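Local structure of insecticidal crystal protein Cry7Cal (Bacillus thuringiensis, 5ZI1) at residues A127-S130 / F131-V134; K180-V183 / E184-T187; N214-R217 / F218-M222; L281-N284 / R285-K289; S405-S408 / S409-L412. The protein is an insecticidal toxin active against the locust Locusta migratoria manilensis, probably binding gut receptors and forming pores through the three-domain toxin part described here. One frame throughout, in Å; residues are numbered along the deposited sequence.

Contact 1. Residues A127-S130 / F131-V134; sequences AMPS and FRSV
Phe-131 folds back on Met-128 and Ala-127 in the turn that follows helix 107-127, within the N-terminal helical domain of the three-domain Cry fold. With chi1 at -50°, CG of Phe-131 stands beside its own backbone N, and the ring swings back along the chain. In Met-128 the bend at chi2 (-52°) brings the sulfur to the ring edge, in the plane of the ring: SD lies 3.7 Å from Phe-131 CD2 in a Met-aromatic contact, the two side chains crossing at about a right angle. One face of the same ring receives Ala-127 O, 3.8 Å from Phe-131 CE2 and displaced toward the rim. The backbone of the turn is tied by Phe-131 N to Met-128 O at 2.8 Å and by Arg-132 N to Pro-129 O at 3.1 Å. Helices 73-101 and 141-165 pack on the aromatic side, with Leu-83, Val-143 and Ala-147 against Phe-131. Arg-132 CG sits between the backbone N and the carbonyl carbon (chi1 50°), and from there the extended chain runs past Pro-129. The guanidinium comes to rest with one face over the proline, Pro-129 CA lying above its centre, while Arg-132 NH2 reaches 3.7 Å from Pro-129 CG.

Contact 2. Residues K180-V183 / E184-T187; sequences KGYV and EEYT
The rings of Tyr-182 and Tyr-186, one helical turn apart, point the same way with planes 23° from parallel, but they are offset along their planes, leaving little overlap, centroids 5.2 Å apart. What occupies one face of the Tyr-186 ring is the methylene of Tyr-182: its CB sits toward the rim, 3.7 Å from Tyr-186 CE2, a CH-pi contact. The phenol end of Tyr-186 comes obliquely to the other ring, OH lying 3.3 Å from Tyr-182 CD1. That hydroxyl is fixed by a hydrogen bond to His-151 ND1, which holds the ring at its far end. On another side of the helix, Thr-187 has OG1 beside its backbone N (chi1 -57°), so the hydroxyl turns back to Val-183 O and donates to it at 2.6 Å. Thr-187 N gives the same oxygen a second bond of 3.0 Å, arriving from the opposite face of the carbonyl plane; one acceptor is thus gripped twice. Lys-180, Glu-184 and Glu-185 form the exposed flank. In the helical domain, helix 141-165 lies against both tyrosines through Leu-152, Leu-155 and Ala-148, while Phe-233 of helix 232-235 packs on Val-183, Tyr-186 and Thr-187.

Contact 3. Residues N214-R217 / F218-M222; sequences NYNR and FRREM
Asn-216 and Arg-219 form the tight part of this contact, the arginine using NE and NH2 side-on to hold a single oxygen. Arg-219 NH2 is 3.1 Å from Asn-216 OD1, in the carbonyl plane on a lone pair, and Arg-219 NE reaches the same OD1 at 3.3 Å from somewhat out of that plane. Both bonds are bent, at 146° and 144°, as expected when two N-H groups share one acceptor. Tyr-215 closes this side: its CE1 lies over one face of the Arg-219 guanidinium, toward the rim and 3.8 Å from Arg-219 CZ, with the ring standing perpendicular to it, so the cation meets the ring edge. Asn-216 ND2 bonds to Phe-254 O, which together with the arginine fixes the rotation of the amide. Arg-219 NH1 turns to Glu-283. Looser packing marks the side of Arg-217 and Glu-221, both partly exposed. Their chains run alongside each other, yet Arg-217 NE and Glu-221 OE2 stay 4.9 Å apart, and the carboxylate meets only the aliphatic part of the arginine, Glu-221 OE2 lying 3.9 Å from Arg-217 CG. A weak bond joins Arg-217 NH2 to Asn-214 OD1. Arg-217 and Arg-220 converge on the carboxylate of Asp-256, which probably offsets their charges. Helix 208-227 thereby faces two ways: Phe-218 packs on helices 54-67 and 169-202 through Leu-66, Ile-67, Leu-198 and Leu-201, and the arginines turn toward strand 252-254 and helix 279-286.

Contact 4. Residues L281-N284 / R285-K289; sequences LIEN and RAIPK
Ile-287 lies against Glu-283 where helix 279-286 ends: it is the first residue to leave helical backbone angles, yet its N still bonds to Glu-283 O at 2.9 Å. Both belong to the second, beta-prism domain of the toxin. Along the isoleucine side chain, CB begins 3.3 Å from Glu-283 O. The next atom, Ile-287 CG1, stands beside its own backbone N (chi1 -54°), 3.5 Å from Glu-283 OE1 and equally close to the carbonyl oxygen of that residue. From helix 208-227, Arg-219 NH2 comes within 3.6 Å of Ile-287 CG1. At the tip, Ile-287 CD1 leaves the turn and reaches toward Asn-216 of the same helix. Glu-283 can lay its carboxylate on this side chain because its chain kinks at chi2 (74°), carrying the carboxylate toward Ile-287, one turn on. The carboxylate is itself pinned from outside, OE1 by Trp-212 NE1 and OE2 by a salt bridge to Arg-219, an arrangement consistent with a charged glutamate. Arg-285 points elsewhere and pairs with Glu-437. Beyond the helix, Lys-289 curls back, bent at chi2 and chi4, to place its ammonium near Asn-284; the direct bond from Lys-289 NZ to Asn-284 OD1 is weak, at 3.3 Å. A water accepts from the same NZ and donates to two backbone oxygens, Asn-284 O at 2.7 Å and Ile-287 O at 2.8 Å.

Contact 5. Residues S405-S408 / S409-L412; sequences STYS and SDQL
With chi1 at -82°, Asp-410 has its CG beside the backbone N, which turns the carboxylate back toward Tyr-407 and leaves Asp-410 OD2 3.4 Å from Tyr-407 CB. Ser-409 OG, wedged between its own N and carbonyl carbon, also approaches Tyr-407 CB, at 3.7 Å, and bonds to Gln-356 OE1. A water links Tyr-407 and Asp-410, accepting from Tyr-407 N and donating to Asp-410 OD2 at 3.0 Å. The chain is leaving a strand here, and the tight turn is closed by backbone bonds: Asp-410 N donates to Tyr-407 O at 2.9 Å from well above the carbonyl plane. Ser-408 O takes two donors, Gln-411 N at 2.9 Å, also from above, and Leu-412 N at 3.0 Å, in the plane. The two bonds to one oxygen close the turn. A second water spans it from Ser-408 OG to Leu-412 O, while that buried hydroxyl is also bonded to Thr-357 N. Strand 404-407 is outermost in its four-stranded sheet of the beta-prism domain, paired with strand 352-365 through Thr-406 and Ser-359. The turn packs against helix 208-227, where Gln-411, its OE1 hydrogen-bonded to Asp-256 N, touches Arg-220 and Leu-412 touches Ile-224, and Trp-452 of strand 448-454 packs against Ser-408 and Leu-412.

How the contacts relate
Contacts 1 to 5 follow one another along the chain. The first three belong to the N-terminal helical domain, the last two to the beta-prism domain. Contacts 1 and 2, with centres 15 Å apart, touch where Met-128 CG meets Tyr-186 OH at 3.6 Å, joining the loop after helix 107-127 to helix 169-202. Contact 3, on helix 208-227, lies on the face of the helical domain that meets the beta-prism domain, its centre 14 Å from contact 4 and 15 Å from contact 5. Helix 208-227 thus meets the second domain at both places, by a salt bridge with contact 4 and by packing with contact 5. Its nearest atoms to contact 1 are about 10 Å away.

Contact 1. Residues A127-S130 / F131-V134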
loop_
_atom_site.group_PDB
_atom_site.type_symbol
_atom_site.label_atom_id
_atom_site.label_comp_id
_atom_site.label_asym_id
_atom_site.label_seq_id
_atom_site.Cartn_x
_atom_site.Cartn_y
_atom_site.Cartn_z
ATOM N N ALA A 127 23.638 -11.854 8.033
ATOM C CA ALA A 127 23.257 -10.588 8.674
ATOM C C ALA A 127 21.781 -10.496 9.041
ATOM O O ALA A 127 21.445 -9.896 10.064
ATOM C CB ALA A 127 23.612 -9.411 7.772
ATOM N N MET A 128 20.886 -11.043 8.216
ATOM C CA MET A 128 19.451 -10.945 8.488
ATOM C C MET A 128 19.054 -11.250 9.925
ATOM O O MET A 128 18.227 -10.495 10.467
ATOM C CB MET A 128 18.674 -11.848 7.516
ATOM C CG MET A 128 18.598 -11.283 6.094
ATOM S SD MET A 128 17.979 -9.567 6.020
ATOM C CE MET A 128 16.259 -9.778 6.485
ATOM N N PRO A 129 19.572 -12.304 10.598
ATOM C CA PRO A 129 19.152 -12.542 11.988
ATOM C C PRO A 129 19.401 -11.363 12.916
ATOM O O PRO A 129 18.653 -11.190 13.881
ATOM C CB PRO A 129 19.976 -13.778 12.405
ATOM C CG PRO A 129 20.210 -14.501 11.151
ATOM C CD PRO A 129 20.396 -13.424 10.093
ATOM N N SER A 130 20.426 -10.547 12.663
ATOM C CA SER A 130 20.647 -9.366 13.497
ATOM C C SER A 130 19.508 -8.349 13.394
ATOM O O SER A 130 19.410 -7.455 14.245
ATOM C CB SER A 130 21.961 -8.683 13.112
ATOM O OG SER A 130 23.055 -9.588 13.183
ATOM N N PHE A 131 18.651 -8.453 12.376
ATOM C CA PHE A 131 17.552 -7.508 12.201
ATOM C C PHE A 131 16.252 -8.022 12.803
ATOM O O PHE A 131 15.202 -7.391 12.633
ATOM C CB PHE A 131 17.365 -7.171 10.713
ATOM C CG PHE A 131 18.648 -6.757 10.009
ATOM C CD1 PHE A 131 19.559 -5.901 10.624
ATOM C CD2 PHE A 131 18.941 -7.236 8.748
ATOM C CE1 PHE A 131 20.718 -5.534 9.992
ATOM C CE2 PHE A 131 20.108 -6.877 8.113
ATOM C CZ PHE A 131 20.990 -6.025 8.733
ATOM N N ARG A 132 16.306 -9.158 13.497
ATOM C CA ARG A 132 15.179 -9.734 14.222
ATOM C C ARG A 132 15.633 -10.282 15.573
ATOM O O ARG A 132 15.097 -11.286 16.055
ATOM C CB ARG A 132 14.484 -10.827 13.398
ATOM C CG ARG A 132 15.410 -11.887 12.825
ATOM C CD ARG A 132 14.651 -13.189 12.618
ATOM N NE ARG A 132 15.378 -14.184 11.838
ATOM C CZ ARG A 132 16.200 -15.116 12.343
ATOM N NH1 ARG A 132 16.445 -15.179 13.651
ATOM N NH2 ARG A 132 16.795 -15.982 11.527
ATOM N N SER A 133 16.624 -9.630 16.180
ATOM C CA SER A 133 17.098 -9.917 17.530
ATOM C C SER A 133 15.949 -10.192 18.490
ATOM O O SER A 133 14.998 -9.414 18.575
ATOM C CB SER A 133 17.923 -8.736 18.031
ATOM O OG SER A 133 19.220 -9.143 18.429
ATOM N N VAL A 134 16.046 -11.318 19.207
ATOM C CA VAL A 134 14.995 -11.726 20.134
ATOM C C VAL A 134 14.742 -10.615 21.130
ATOM O O VAL A 134 15.683 -10.076 21.725
ATOM C CB VAL A 134 15.391 -13.016 20.865
ATOM C CG1 VAL A 134 14.170 -13.656 21.501
ATOM C CG2 VAL A 134 16.063 -13.954 19.918
#

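Contact 2. Residues K180-V183 / E184-T187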
loop_
_atom_site.group_PDB
_atom_site.type_symbol
_atom_site.label_atom_id
_atom_site.label_comp_id
_atom_site.label_asym_id
_atom_site.label_seq_id
_atom_site.Cartn_x
_atom_site.Cartn_y
_atom_site.Cartn_z
ATOM N N LYS A 180 12.672 -18.546 -3.216
ATOM C CA LYS A 180 11.285 -18.920 -2.963
ATOM C C LYS A 180 11.019 -19.105 -1.479
ATOM O O LYS A 180 10.009 -18.620 -0.961
ATOM C CB LYS A 180 10.940 -20.194 -3.732
ATOM C CG LYS A 180 9.490 -20.594 -3.603
ATOM C CD LYS A 180 9.142 -21.798 -4.499
ATOM C CE LYS A 180 9.123 -21.420 -5.983
ATOM N NZ LYS A 180 7.790 -20.882 -6.446
ATOM N N GLY A 181 11.908 -19.819 -0.775
ATOM C CA GLY A 181 11.752 -19.946 0.666
ATOM C C GLY A 181 11.855 -18.613 1.398
ATOM O O GLY A 181 11.101 -18.347 2.338
ATOM N N TYR A 182 12.823 -17.776 1.012
ATOM C CA TYR A 182 12.980 -16.484 1.683
ATOM C C TYR A 182 11.781 -15.569 1.447
ATOM O O TYR A 182 11.419 -14.782 2.331
ATOM C CB TYR A 182 14.248 -15.778 1.223
ATOM C CG TYR A 182 15.526 -16.347 1.777
ATOM C CD1 TYR A 182 15.740 -16.438 3.147
ATOM C CD2 TYR A 182 16.540 -16.760 0.923
ATOM C CE1 TYR A 182 16.924 -16.952 3.651
ATOM C CE2 TYR A 182 17.723 -17.267 1.415
ATOM C CZ TYR A 182 17.903 -17.369 2.776
ATOM O OH TYR A 182 19.088 -17.874 3.242
ATOM N N VAL A 183 11.148 -15.656 0.275
ATOM C CA VAL A 183 9.936 -14.874 0.060
ATOM C C VAL A 183 8.915 -15.195 1.148
ATOM O O VAL A 183 8.351 -14.295 1.790
ATOM C CB VAL A 183 9.378 -15.120 -1.353
ATOM C CG1 VAL A 183 7.995 -14.530 -1.491
ATOM C CG2 VAL A 183 10.308 -14.514 -2.386
ATOM N N GLU A 184 8.712 -16.484 1.412
ATOM C CA GLU A 184 7.715 -16.884 2.399
ATOM C C GLU A 184 8.178 -16.560 3.818
ATOM O O GLU A 184 7.369 -16.186 4.674
ATOM C CB GLU A 184 7.416 -18.378 2.252
ATOM C CG GLU A 184 6.262 -18.882 3.109
ATOM C CD GLU A 184 6.176 -20.408 3.150
ATOM O OE1 GLU A 184 6.340 -21.063 2.089
ATOM O OE2 GLU A 184 5.956 -20.959 4.251
ATOM N N GLU A 185 9.471 -16.725 4.098
ATOM C CA GLU A 185 9.970 -16.415 5.426
ATOM C C GLU A 185 9.839 -14.927 5.725
ATOM O O GLU A 185 9.301 -14.532 6.769
ATOM C CB GLU A 185 11.424 -16.854 5.548
ATOM C CG GLU A 185 12.007 -16.681 6.956
ATOM C CD GLU A 185 13.464 -17.121 7.019
ATOM O OE1 GLU A 185 14.287 -16.375 7.601
ATOM O OE2 GLU A 185 13.783 -18.209 6.460
ATOM N N TYR A 186 10.339 -14.087 4.815
ATOM C CA TYR A 186 10.376 -12.647 5.056
ATOM C C TYR A 186 8.971 -12.066 5.111
ATOM O O TYR A 186 8.674 -11.231 5.971
ATOM C CB TYR A 186 11.209 -11.962 3.977
ATOM C CG TYR A 186 12.675 -12.365 3.955
ATOM C CD1 TYR A 186 13.277 -12.990 5.048
ATOM C CD2 TYR A 186 13.462 -12.090 2.849
ATOM C CE1 TYR A 186 14.630 -13.345 5.024
ATOM C CE2 TYR A 186 14.796 -12.435 2.809
ATOM C CZ TYR A 186 15.380 -13.064 3.900
ATOM O OH TYR A 186 16.717 -13.387 3.839
ATOM N N THR A 187 8.087 -12.529 4.224
ATOM C CA THR A 187 6.688 -12.108 4.249
ATOM C C THR A 187 6.021 -12.502 5.558
ATOM O O THR A 187 5.329 -11.692 6.177
ATOM C CB THR A 187 5.944 -12.726 3.063
ATOM O OG1 THR A 187 6.583 -12.342 1.837
ATOM C CG2 THR A 187 4.487 -12.298 3.042
#

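Contact 3. Residues N214-R217 / F218-M222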
loop_
_atom_site.group_PDB
_atom_site.type_symbol
_atom_site.label_atom_id
_atom_site.label_comp_id
_atom_site.label_asym_id
_atom_site.label_seq_id
_atom_site.Cartn_x
_atom_site.Cartn_y
_atom_site.Cartn_z
ATOM N N ASN A 214 -2.555 6.609 17.868
ATOM C CA ASN A 214 -1.242 5.972 17.821
ATOM C C ASN A 214 -1.312 4.650 17.068
ATOM O O ASN A 214 -0.378 4.280 16.353
ATOM C CB ASN A 214 -0.706 5.733 19.230
ATOM C CG ASN A 214 -0.406 7.028 19.990
ATOM O OD1 ASN A 214 -0.219 8.096 19.398
ATOM N ND2 ASN A 214 -0.345 6.924 21.316
ATOM N N TYR A 215 -2.414 3.931 17.236
ATOM C CA TYR A 215 -2.645 2.701 16.502
ATOM C C TYR A 215 -2.728 2.982 15.004
ATOM O O TYR A 215 -2.052 2.338 14.196
ATOM C CB TYR A 215 -3.926 2.072 17.029
ATOM C CG TYR A 215 -4.409 0.838 16.298
ATOM C CD1 TYR A 215 -5.192 0.948 15.151
ATOM C CD2 TYR A 215 -4.134 -0.439 16.797
ATOM C CE1 TYR A 215 -5.674 -0.158 14.519
ATOM C CE2 TYR A 215 -4.606 -1.574 16.153
ATOM C CZ TYR A 215 -5.369 -1.428 15.020
ATOM O OH TYR A 215 -5.843 -2.543 14.379
ATOM N N ASN A 216 -3.508 3.994 14.617
ATOM C CA ASN A 216 -3.625 4.290 13.198
ATOM C C ASN A 216 -2.320 4.828 12.628
ATOM O O ASN A 216 -1.991 4.561 11.461
ATOM C CB ASN A 216 -4.756 5.276 12.956
ATOM C CG ASN A 216 -4.970 5.534 11.488
ATOM O OD1 ASN A 216 -5.399 4.628 10.737
ATOM N ND2 ASN A 216 -4.635 6.764 11.046
ATOM N N ARG A 217 -1.556 5.567 13.429
ATOM C CA ARG A 217 -0.294 6.089 12.923
ATOM C C ARG A 217 0.684 4.963 12.616
ATOM O O ARG A 217 1.457 5.048 11.656
ATOM C CB ARG A 217 0.324 7.061 13.923
ATOM C CG ARG A 217 1.628 7.647 13.418
ATOM C CD ARG A 217 2.224 8.689 14.358
ATOM N NE ARG A 217 1.351 9.849 14.527
ATOM C CZ ARG A 217 0.660 10.098 15.633
ATOM N NH1 ARG A 217 -0.113 11.181 15.706
ATOM N NH2 ARG A 217 0.746 9.258 16.665
ATOM N N PHE A 218 0.692 3.923 13.449
ATOM C CA PHE A 218 1.531 2.769 13.180
ATOM C C PHE A 218 1.093 2.085 11.895
ATOM O O PHE A 218 1.914 1.813 11.011
ATOM C CB PHE A 218 1.460 1.823 14.366
ATOM C CG PHE A 218 2.211 0.555 14.186
ATOM C CD1 PHE A 218 3.547 0.470 14.514
ATOM C CD2 PHE A 218 1.562 -0.587 13.738
ATOM C CE1 PHE A 218 4.228 -0.726 14.374
ATOM C CE2 PHE A 218 2.237 -1.771 13.600
ATOM C CZ PHE A 218 3.572 -1.846 13.917
ATOM N N ARG A 219 -0.212 1.849 11.752
ATOM C CA ARG A 219 -0.728 1.265 10.518
ATOM C C ARG A 219 -0.324 2.096 9.304
ATOM O O ARG A 219 0.165 1.556 8.306
ATOM C CB ARG A 219 -2.247 1.129 10.603
ATOM C CG ARG A 219 -2.939 0.941 9.263
ATOM C CD ARG A 219 -4.385 0.474 9.461
ATOM N NE ARG A 219 -5.135 1.407 10.298
ATOM C CZ ARG A 219 -6.264 1.098 10.944
ATOM N NH1 ARG A 219 -6.784 -0.141 10.844
ATOM N NH2 ARG A 219 -6.870 2.025 11.702
ATOM N N ARG A 220 -0.493 3.419 9.380
ATOM C CA ARG A 220 -0.225 4.252 8.211
ATOM C C ARG A 220 1.246 4.215 7.840
ATOM O O ARG A 220 1.597 3.927 6.692
ATOM C CB ARG A 220 -0.659 5.693 8.458
ATOM C CG ARG A 220 -0.376 6.580 7.275
ATOM C CD ARG A 220 -0.893 7.994 7.498
ATOM N NE ARG A 220 -0.016 8.741 8.397
ATOM C CZ ARG A 220 -0.313 9.033 9.660
ATOM N NH1 ARG A 220 -1.477 8.652 10.183
ATOM N NH2 ARG A 220 0.555 9.715 10.393
ATOM N N GLU A 221 2.124 4.477 8.806
ATOM C CA GLU A 221 3.551 4.539 8.502
ATOM C C GLU A 221 4.124 3.162 8.151
ATOM O O GLU A 221 4.951 3.057 7.237
ATOM C CB GLU A 221 4.301 5.166 9.672
ATOM C CG GLU A 221 3.955 6.679 9.881
ATOM C CD GLU A 221 4.959 7.377 10.775
ATOM O OE1 GLU A 221 5.993 6.748 11.092
ATOM O OE2 GLU A 221 4.730 8.551 11.170
ATOM N N MET A 222 3.708 2.098 8.856
ATOM C CA MET A 222 4.273 0.767 8.593
ATOM C C MET A 222 3.723 0.136 7.326
ATOM O O MET A 222 4.376 -0.745 6.751
ATOM C CB MET A 222 4.039 -0.184 9.768
ATOM C CG MET A 222 4.658 0.315 11.047
ATOM S SD MET A 222 6.437 0.525 10.875
ATOM C CE MET A 222 6.940 -1.216 10.961
#

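Contact 4. Residues L281-N284 / R285-K289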
loop_
_atom_site.group_PDB
_atom_site.type_symbol
_atom_site.label_atom_id
_atom_site.label_comp_id
_atom_site.label_asym_id
_atom_site.label_seq_id
_atom_site.Cartn_x
_atom_site.Cartn_y
_atom_site.Cartn_z
ATOM N N LEU A 281 -15.473 0.969 18.358
ATOM C CA LEU A 281 -16.374 1.978 17.808
ATOM C C LEU A 281 -15.602 2.996 16.978
ATOM O O LEU A 281 -15.992 3.317 15.850
ATOM C CB LEU A 281 -17.151 2.661 18.927
ATOM C CG LEU A 281 -18.127 1.713 19.622
ATOM C CD1 LEU A 281 -18.991 2.471 20.635
ATOM C CD2 LEU A 281 -18.982 0.983 18.609
ATOM N N ILE A 282 -14.480 3.480 17.503
ATOM C CA ILE A 282 -13.640 4.394 16.739
ATOM C C ILE A 282 -13.187 3.741 15.442
ATOM O O ILE A 282 -13.326 4.314 14.355
ATOM C CB ILE A 282 -12.440 4.841 17.585
ATOM C CG1 ILE A 282 -12.919 5.397 18.930
ATOM C CG2 ILE A 282 -11.631 5.851 16.807
ATOM C CD1 ILE A 282 -11.785 5.881 19.852
ATOM N N GLU A 283 -12.608 2.536 15.547
ATOM C CA GLU A 283 -12.084 1.848 14.373
ATOM C C GLU A 283 -13.167 1.662 13.317
ATOM O O GLU A 283 -12.942 1.938 12.133
ATOM C CB GLU A 283 -11.465 0.499 14.784
ATOM C CG GLU A 283 -10.993 -0.404 13.617
ATOM C CD GLU A 283 -9.705 0.072 12.939
ATOM O OE1 GLU A 283 -9.223 1.174 13.272
ATOM O OE2 GLU A 283 -9.165 -0.656 12.061
ATOM N N ASN A 284 -14.362 1.228 13.727
ATOM C CA ASN A 284 -15.384 0.915 12.735
ATOM C C ASN A 284 -15.932 2.175 12.065
ATOM O O ASN A 284 -16.341 2.117 10.903
ATOM C CB ASN A 284 -16.523 0.104 13.366
ATOM C CG ASN A 284 -16.143 -1.372 13.619
ATOM O OD1 ASN A 284 -15.294 -1.947 12.928
ATOM N ND2 ASN A 284 -16.785 -1.983 14.608
ATOM N N ARG A 285 -15.964 3.321 12.757
ATOM C CA ARG A 285 -16.464 4.526 12.091
ATOM C C ARG A 285 -15.376 5.258 11.337
ATOM O O ARG A 285 -15.668 5.901 10.326
ATOM C CB ARG A 285 -17.148 5.481 13.084
ATOM C CG ARG A 285 -17.428 6.882 12.532
ATOM C CD ARG A 285 -18.786 6.902 11.832
ATOM N NE ARG A 285 -19.874 6.402 12.664
ATOM C CZ ARG A 285 -20.352 7.061 13.706
ATOM N NH1 ARG A 285 -19.833 8.245 14.009
ATOM N NH2 ARG A 285 -21.352 6.558 14.411
ATOM N N ALA A 286 -14.120 5.119 11.756
ATOM C CA ALA A 286 -13.032 5.750 11.018
ATOM C C ALA A 286 -12.602 4.973 9.776
ATOM O O ALA A 286 -12.112 5.576 8.821
ATOM C CB ALA A 286 -11.818 5.922 11.921
ATOM N N ILE A 287 -12.716 3.652 9.779
ATOM C CA ILE A 287 -12.090 2.801 8.774
ATOM C C ILE A 287 -13.178 2.017 8.052
ATOM O O ILE A 287 -13.721 1.047 8.588
ATOM C CB ILE A 287 -11.063 1.855 9.416
ATOM C CG1 ILE A 287 -10.063 2.681 10.237
ATOM C CG2 ILE A 287 -10.385 0.985 8.363
ATOM C CD1 ILE A 287 -9.206 3.589 9.412
ATOM N N PRO A 288 -13.537 2.420 6.832
ATOM C CA PRO A 288 -14.594 1.715 6.103
ATOM C C PRO A 288 -14.182 0.280 5.827
ATOM O O PRO A 288 -12.999 -0.058 5.828
ATOM C CB PRO A 288 -14.723 2.510 4.803
ATOM C CG PRO A 288 -14.037 3.830 5.079
ATOM C CD PRO A 288 -12.918 3.463 6.005
ATOM N N LYS A 289 -15.183 -0.569 5.610
ATOM C CA LYS A 289 -14.932 -1.965 5.266
ATOM C C LYS A 289 -14.169 -2.072 3.945
ATOM O O LYS A 289 -14.314 -1.222 3.064
ATOM C CB LYS A 289 -16.250 -2.739 5.164
ATOM C CG LYS A 289 -16.969 -2.943 6.522
ATOM C CD LYS A 289 -16.074 -3.627 7.567
ATOM C CE LYS A 289 -16.704 -3.623 8.973
ATOM N NZ LYS A 289 -16.306 -2.441 9.834
HETATM O O HOH W 1 -16.194 -0.032 9.314
#

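Contact 5. Residues S405-S408 / S409-L412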
loop_
_atom_site.group_PDB
_atom_site.type_symbol
_atom_site.label_atom_id
_atom_site.label_comp_id
_atom_site.label_asym_id
_atom_site.label_seq_id
_atom_site.Cartn_x
_atom_site.Cartn_y
_atom_site.Cartn_z
ATOM N N SER A 405 -3.443 24.315 12.768
ATOM C CA SER A 405 -3.414 24.170 11.327
ATOM C C SER A 405 -2.571 22.951 10.969
ATOM O O SER A 405 -1.604 22.620 11.662
ATOM C CB SER A 405 -2.854 25.426 10.667
ATOM O OG SER A 405 -1.530 25.634 11.100
ATOM N N THR A 406 -2.949 22.281 9.881
ATOM C CA THR A 406 -2.291 21.043 9.468
ATOM C C THR A 406 -2.213 20.988 7.951
ATOM O O THR A 406 -3.173 21.361 7.267
ATOM C CB THR A 406 -3.041 19.809 9.982
ATOM O OG1 THR A 406 -3.274 19.959 11.386
ATOM C CG2 THR A 406 -2.251 18.487 9.703
ATOM N N TYR A 407 -1.052 20.547 7.444
ATOM C CA TYR A 407 -0.866 20.152 6.049
ATOM C C TYR A 407 -0.784 18.629 5.951
ATOM O O TYR A 407 0.021 17.994 6.638
ATOM C CB TYR A 407 0.405 20.778 5.469
ATOM C CG TYR A 407 0.180 22.118 4.790
ATOM C CD1 TYR A 407 -0.291 22.182 3.489
ATOM C CD2 TYR A 407 0.426 23.318 5.457
ATOM C CE1 TYR A 407 -0.512 23.394 2.858
ATOM C CE2 TYR A 407 0.216 24.531 4.839
ATOM C CZ TYR A 407 -0.257 24.568 3.536
ATOM O OH TYR A 407 -0.482 25.774 2.901
ATOM N N SER A 408 -1.613 18.045 5.088
ATOM C CA SER A 408 -1.545 16.605 4.853
ATOM C C SER A 408 -0.135 16.172 4.477
ATOM O O SER A 408 0.343 15.111 4.909
ATOM C CB SER A 408 -2.526 16.212 3.750
ATOM O OG SER A 408 -2.100 16.732 2.509
ATOM N N SER A 409 0.544 16.988 3.670
ATOM C CA SER A 409 1.881 16.678 3.198
ATOM C C SER A 409 2.894 16.595 4.314
ATOM O O SER A 409 4.054 16.280 4.039
ATOM C CB SER A 409 2.336 17.725 2.186
ATOM O OG SER A 409 2.292 19.031 2.758
ATOM N N ASP A 410 2.512 16.894 5.554
ATOM C CA ASP A 410 3.435 16.676 6.658
ATOM C C ASP A 410 3.395 15.248 7.186
ATOM O O ASP A 410 4.329 14.843 7.884
ATOM C CB ASP A 410 3.149 17.656 7.785
ATOM C CG ASP A 410 3.777 19.004 7.528
ATOM O OD1 ASP A 410 5.019 19.054 7.364
ATOM O OD2 ASP A 410 3.028 20.001 7.438
ATOM N N GLN A 411 2.335 14.492 6.894
ATOM C CA GLN A 411 2.311 13.059 7.146
ATOM C C GLN A 411 2.574 12.250 5.885
ATOM O O GLN A 411 3.183 11.178 5.967
ATOM C CB GLN A 411 0.966 12.643 7.749
ATOM C CG GLN A 411 0.730 13.183 9.149
ATOM C CD GLN A 411 -0.737 13.189 9.539
ATOM O OE1 GLN A 411 -1.405 12.150 9.525
ATOM N NE2 GLN A 411 -1.257 14.378 9.886
ATOM N N LEU A 412 2.148 12.761 4.726
ATOM C CA LEU A 412 2.327 12.117 3.427
ATOM C C LEU A 412 3.022 13.116 2.512
ATOM O O LEU A 412 2.367 13.860 1.774
ATOM C CB LEU A 412 0.990 11.674 2.840
ATOM C CG LEU A 412 0.175 10.624 3.588
ATOM C CD1 LEU A 412 -1.196 10.544 2.963
ATOM C CD2 LEU A 412 0.876 9.236 3.592
HETATM O O HOH W 2 0.835 19.711 9.445
HETATM O O HOH W 3 -0.122 15.380 0.932
#